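PDB 5DS7: nitrogen regulatory protein P-II from Thiomonas intermedia, which probably regulates the activity of partner proteins in response to adenine nucleotides, which it binds in the clefts between its three subunits. Local coordinates for residues K11-L16 against L63-A68. Residues are numbered along the deposited sequence; the frame is centred on the assembly and turned at random.
Sequences KLEIIL and LIMIIA. With AMP (adenosine monophosphate), chain E; AMP (adenosine monophosphate), chain G.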
ATOM      1  N   LYS B  11      -5.980  -7.242   4.638  1.00 24.74           N
ATOM      2  CA  LYS B  11      -4.626  -7.049   4.184  1.00 23.95           C
ATOM      3  C   LYS B  11      -3.916  -6.195   5.235  1.00 22.85           C
ATOM      4  O   LYS B  11      -4.370  -5.106   5.578  1.00 22.75           O
ATOM      5  CB  LYS B  11      -4.596  -6.395   2.805  1.00 24.28           C
ATOM      6  CG  LYS B  11      -3.204  -6.358   2.157  1.00 23.43           C
ATOM      7  CD  LYS B  11      -3.114  -5.304   1.065  1.00 23.29           C
ATOM      8  CE  LYS B  11      -2.890  -3.937   1.664  1.00 22.44           C
ATOM      9  NZ  LYS B  11      -2.600  -2.915   0.619  1.00 22.28           N
ATOM     10  N   LEU B  12      -2.826  -6.715   5.784  1.00 22.55           N
ATOM     11  CA  LEU B  12      -2.037  -5.937   6.729  1.00 21.91           C
ATOM     12  C   LEU B  12      -0.901  -5.205   6.044  1.00 21.33           C
ATOM     13  O   LEU B  12      -0.284  -5.752   5.131  1.00 21.38           O
ATOM     14  CB  LEU B  12      -1.462  -6.844   7.799  1.00 22.13           C
ATOM     15  CG  LEU B  12      -2.430  -7.745   8.557  1.00 22.71           C
ATOM     16  CD1 LEU B  12      -1.624  -8.504   9.568  1.00 22.76           C
ATOM     17  CD2 LEU B  12      -3.455  -6.907   9.249  1.00 22.81           C
ATOM     18  N   GLU B  13      -0.632  -3.971   6.471  1.00 25.87           N
ATOM     19  CA  GLU B  13       0.619  -3.295   6.126  1.00 25.65           C
ATOM     20  C   GLU B  13       1.400  -3.104   7.414  1.00 26.02           C
ATOM     21  O   GLU B  13       0.945  -2.427   8.333  1.00 26.22           O
ATOM     22  CB  GLU B  13       0.366  -1.959   5.419  1.00 25.55           C
ATOM     23  CG  GLU B  13      -0.253  -2.148   4.041  1.00 25.50           C
ATOM     24  CD  GLU B  13      -0.594  -0.843   3.322  1.00 25.87           C
ATOM     25  OE1 GLU B  13      -1.114  -0.909   2.187  1.00 26.15           O
ATOM     26  OE2 GLU B  13      -0.344   0.246   3.882  1.00 26.23           O
ATOM     27  N   ILE B  14       2.560  -3.734   7.495  1.00 18.24           N
ATOM     28  CA  ILE B  14       3.365  -3.706   8.711  1.00 18.95           C
ATOM     29  C   ILE B  14       4.667  -2.994   8.422  1.00 19.74           C
ATOM     30  O   ILE B  14       5.433  -3.431   7.571  1.00 20.20           O
ATOM     31  CB  ILE B  14       3.646  -5.114   9.229  1.00 19.32           C
ATOM     32  CG1 ILE B  14       2.334  -5.907   9.274  1.00 18.92           C
ATOM     33  CG2 ILE B  14       4.367  -5.055  10.591  1.00 19.90           C
ATOM     34  CD1 ILE B  14       2.513  -7.409   9.110  1.00 19.28           C
ATOM     35  N   ILE B  15       4.895  -1.880   9.110  1.00 17.61           N
ATOM     36  CA  ILE B  15       6.054  -1.040   8.845  1.00 18.75           C
ATOM     37  C   ILE B  15       6.965  -1.079  10.046  1.00 19.57           C
ATOM     38  O   ILE B  15       6.521  -0.784  11.148  1.00 19.30           O
ATOM     39  CB  ILE B  15       5.602   0.398   8.527  1.00 18.68           C
ATOM     40  CG1 ILE B  15       4.670   0.376   7.308  1.00 17.55           C
ATOM     41  CG2 ILE B  15       6.788   1.314   8.288  1.00 20.15           C
ATOM     42  CD1 ILE B  15       3.915   1.669   7.110  1.00 17.49           C
ATOM     43  N   LEU B  16       8.218  -1.484   9.852  1.00 19.02           N
ATOM     44  CA  LEU B  16       9.170  -1.585  10.955  1.00 19.63           C
ATOM     45  C   LEU B  16      10.608  -1.620  10.419  1.00 20.75           C
ATOM     46  O   LEU B  16      10.823  -1.741   9.214  1.00 21.07           O
ATOM     47  CB  LEU B  16       8.874  -2.826  11.809  1.00 18.98           C
ATOM     48  CG  LEU B  16       9.296  -4.185  11.251  1.00 18.98           C
ATOM     49  CD1 LEU B  16       8.783  -5.286  12.158  1.00 18.36           C
ATOM     50  CD2 LEU B  16       8.811  -4.397   9.817  1.00 18.73           C
ATOM     51  N   LEU B  63      14.037   0.808   7.083  1.00 22.42           N
ATOM     52  CA  LEU B  63      12.619   0.505   7.213  1.00 21.93           C
ATOM     53  C   LEU B  63      12.069  -0.345   6.065  1.00 21.40           C
ATOM     54  O   LEU B  63      12.429  -0.139   4.903  1.00 21.20           O
ATOM     55  CB  LEU B  63      11.785   1.788   7.288  1.00 22.00           C
ATOM     56  CG  LEU B  63      11.610   2.553   8.592  1.00 22.00           C
ATOM     57  CD1 LEU B  63      10.601   3.657   8.351  1.00 21.81           C
ATOM     58  CD2 LEU B  63      11.208   1.663   9.771  1.00 21.37           C
ATOM     59  N   ILE B  64      11.153  -1.255   6.395  1.00 18.56           N
ATOM     60  CA  ILE B  64      10.447  -2.046   5.388  1.00 17.88           C
ATOM     61  C   ILE B  64       8.939  -2.016   5.648  1.00 17.06           C
ATOM     62  O   ILE B  64       8.496  -1.653   6.732  1.00 16.49           O
ATOM     63  CB  ILE B  64      10.942  -3.522   5.354  1.00 17.46           C
ATOM     64  CG1 ILE B  64      10.582  -4.243   6.653  1.00 17.07           C
ATOM     65  CG2 ILE B  64      12.446  -3.580   5.123  1.00 18.07           C
ATOM     66  CD1 ILE B  64      10.909  -5.740   6.639  1.00 16.92           C
ATOM     67  N   MET B  65       8.174  -2.429   4.664  1.00 26.75           N
ATOM     68  CA  MET B  65       6.761  -2.552   4.848  1.00 24.69           C
ATOM     69  C   MET B  65       6.402  -3.942   4.363  1.00 24.39           C
ATOM     70  O   MET B  65       6.587  -4.261   3.207  1.00 24.90           O
ATOM     71  CB  MET B  65       5.968  -1.481   4.100  1.00 23.34           C
ATOM     72  CG  MET B  65       4.479  -1.772   3.970  1.00 21.75           C
ATOM     73  SD  MET B  65       3.430  -0.454   3.319  1.00 20.94           S
ATOM     74  CE  MET B  65       4.054  -0.256   1.665  1.00 21.27           C
ATOM     75  N   ILE B  66       5.891  -4.762   5.259  1.00 20.25           N
ATOM     76  CA  ILE B  66       5.407  -6.087   4.897  1.00 19.96           C
ATOM     77  C   ILE B  66       3.901  -6.046   4.628  1.00 18.90           C
ATOM     78  O   ILE B  66       3.093  -5.645   5.487  1.00 18.24           O
ATOM     79  CB  ILE B  66       5.729  -7.115   6.010  1.00 20.22           C
ATOM     80  CG1 ILE B  66       7.240  -7.189   6.242  1.00 21.24           C
ATOM     81  CG2 ILE B  66       5.161  -8.496   5.671  1.00 20.17           C
ATOM     82  CD1 ILE B  66       7.606  -7.841   7.586  1.00 21.42           C
ATOM     83  N   ILE B  67       3.532  -6.436   3.417  1.00 20.02           N
ATOM     84  CA  ILE B  67       2.130  -6.551   3.024  1.00 19.48           C
ATOM     85  C   ILE B  67       1.705  -8.002   3.099  1.00 20.08           C
ATOM     86  O   ILE B  67       2.343  -8.877   2.486  1.00 20.78           O
ATOM     87  CB  ILE B  67       1.910  -6.036   1.595  1.00 19.52           C
ATOM     88  CG1 ILE B  67       2.446  -4.602   1.474  1.00 18.85           C
ATOM     89  CG2 ILE B  67       0.454  -6.133   1.208  1.00 19.43           C
ATOM     90  CD1 ILE B  67       2.805  -4.208   0.027  1.00 18.90           C
ATOM     91  N   ALA B  68       0.631  -8.272   3.833  1.00 20.28           N
ATOM     92  CA  ALA B  68       0.166  -9.642   3.985  1.00 21.07           C
ATOM     93  C   ALA B  68      -1.334  -9.704   3.906  1.00 21.46           C
ATOM     94  O   ALA B  68      -2.020  -9.183   4.772  1.00 21.16           O
ATOM     95  CB  ALA B  68       0.635 -10.217   5.306  1.00 21.11           C
TER
HETATM   96  P   AMP E 201       2.537 -17.091  -5.644  1.00 24.70           P
HETATM   97  O1P AMP E 201       1.931 -17.865  -4.506  1.00 24.79           O
HETATM   98  O2P AMP E 201       3.760 -17.744  -6.236  1.00 24.82           O
HETATM   99  O3P AMP E 201       1.570 -16.547  -6.682  1.00 24.95           O
HETATM  100  O5' AMP E 201       3.125 -15.775  -4.980  1.00 24.10           O
HETATM  101  C5' AMP E 201       3.836 -14.832  -5.772  1.00 23.87           C
HETATM  102  C4' AMP E 201       4.102 -13.556  -5.016  1.00 23.30           C
HETATM  103  O4' AMP E 201       2.849 -12.903  -4.687  1.00 23.22           O
HETATM  104  C3' AMP E 201       4.797 -13.722  -3.676  1.00 23.07           C
HETATM  105  O3' AMP E 201       6.198 -13.862  -3.805  1.00 23.06           O
HETATM  106  C2' AMP E 201       4.374 -12.470  -2.920  1.00 22.62           C
HETATM  107  O2' AMP E 201       5.184 -11.372  -3.286  1.00 22.26           O
HETATM  108  C1' AMP E 201       2.957 -12.247  -3.441  1.00 22.78           C
HETATM  109  N9  AMP E 201       1.967 -12.818  -2.506  1.00 23.02           N
HETATM  110  C8  AMP E 201       1.508 -14.075  -2.503  1.00 23.49           C
HETATM  111  N7  AMP E 201       0.652 -14.271  -1.480  1.00 23.53           N
HETATM  112  C5  AMP E 201       0.567 -13.124  -0.798  1.00 23.05           C
HETATM  113  C6  AMP E 201      -0.143 -12.648   0.397  1.00 22.73           C
HETATM  114  N6  AMP E 201      -0.970 -13.449   1.090  1.00 22.97           N
HETATM  115  N1  AMP E 201       0.060 -11.379   0.785  1.00 22.01           N
HETATM  116  C2  AMP E 201       0.886 -10.560   0.108  1.00 21.67           C
HETATM  117  N3  AMP E 201       1.575 -10.921  -0.975  1.00 22.05           N
HETATM  118  C4  AMP E 201       1.443 -12.175  -1.473  1.00 22.70           C
HETATM  119  P   AMP G 201       7.304   5.309  15.316  1.00 25.52           P
HETATM  120  O1P AMP G 201       6.996   3.931  15.846  1.00 24.88           O
HETATM  121  O2P AMP G 201       6.312   6.366  15.732  1.00 25.52           O
HETATM  122  O3P AMP G 201       8.767   5.650  15.397  1.00 26.38           O
HETATM  123  O5' AMP G 201       7.074   5.133  13.754  1.00 25.27           O
HETATM  124  C5' AMP G 201       8.054   4.480  12.966  1.00 25.60           C
HETATM  125  C4' AMP G 201       7.704   4.506  11.501  1.00 25.48           C
HETATM  126  O4' AMP G 201       6.325   4.110  11.294  1.00 24.39           O
HETATM  127  C3' AMP G 201       7.800   5.868  10.850  1.00 26.11           C
HETATM  128  O3' AMP G 201       9.132   6.186  10.499  1.00 27.05           O
HETATM  129  C2' AMP G 201       6.879   5.728   9.650  1.00 25.59           C
HETATM  130  O2' AMP G 201       7.546   5.062   8.605  1.00 25.93           O
HETATM  131  C1' AMP G 201       5.781   4.818  10.202  1.00 24.37           C
HETATM  132  N9  AMP G 201       4.621   5.597  10.676  1.00 24.09           N
HETATM  133  C8  AMP G 201       4.433   6.088  11.919  1.00 24.30           C
HETATM  134  N7  AMP G 201       3.268   6.779  12.005  1.00 24.19           N
HETATM  135  C5  AMP G 201       2.712   6.753  10.792  1.00 23.90           C
HETATM  136  C6  AMP G 201       1.486   7.293  10.190  1.00 23.80           C
HETATM  137  N6  AMP G 201       0.626   8.014  10.943  1.00 24.03           N
HETATM  138  N1  AMP G 201       1.267   7.052   8.880  1.00 23.56           N
HETATM  139  C2  AMP G 201       2.125   6.328   8.138  1.00 23.42           C
HETATM  140  N3  AMP G 201       3.260   5.803   8.622  1.00 23.53           N
HETATM  141  C4  AMP G 201       3.597   5.980   9.918  1.00 23.79           C
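Lys11 lays its aliphatic chain alongside Ile67, CD resting 3.7 Å from the branch methyl CG2. With CG anti to the backbone N (chi1 -171°), the chain bends at chi3 and carries NZ forward to Glu13 OE1, 2.9 Å away on its anti lone pair; the same NZ bridges to Glu13 of the second subunit and is hydrogen-bonded to His96 NE2 there. Glu13 OE2 receives Lys11 of the third subunit, so a buried ring of alternating charges joins the trimer. Met65 runs beside Glu13 of its own chain, its flexible thioether SD 3.9 Å from OE2; its CB packs on Ile15 CG1.

Six backbone hydrogen bonds, from Leu12 with Ala68 to Leu16 with Ile64, join these central antiparallel strands of the ferredoxin-like PII fold. On the face carrying Leu12, Ile14, Leu16, Ile64 and Ile66, branched apolar residues fill the space beneath helices 21-31 and 75-88; Leu16 CD2 meets Ile64 CG1 at 3.6 Å. Nucleotides flank both ends: Leu63 CD1 lies 3.4 Å from O2' of AMP of chain G, and Ile67 O 3.3 Å from C2 of AMP of chain E.

Were Lys11 shortened to an alanine, the Glu13 carboxylates of the trimer would probably lose their ammonium mates, and Ile67 CG2 its aliphatic cover. Buried carboxylates here are likely to stay charged: each pairs with its own Lys11 and that of the third subunit, which probably helps hold the subunits together.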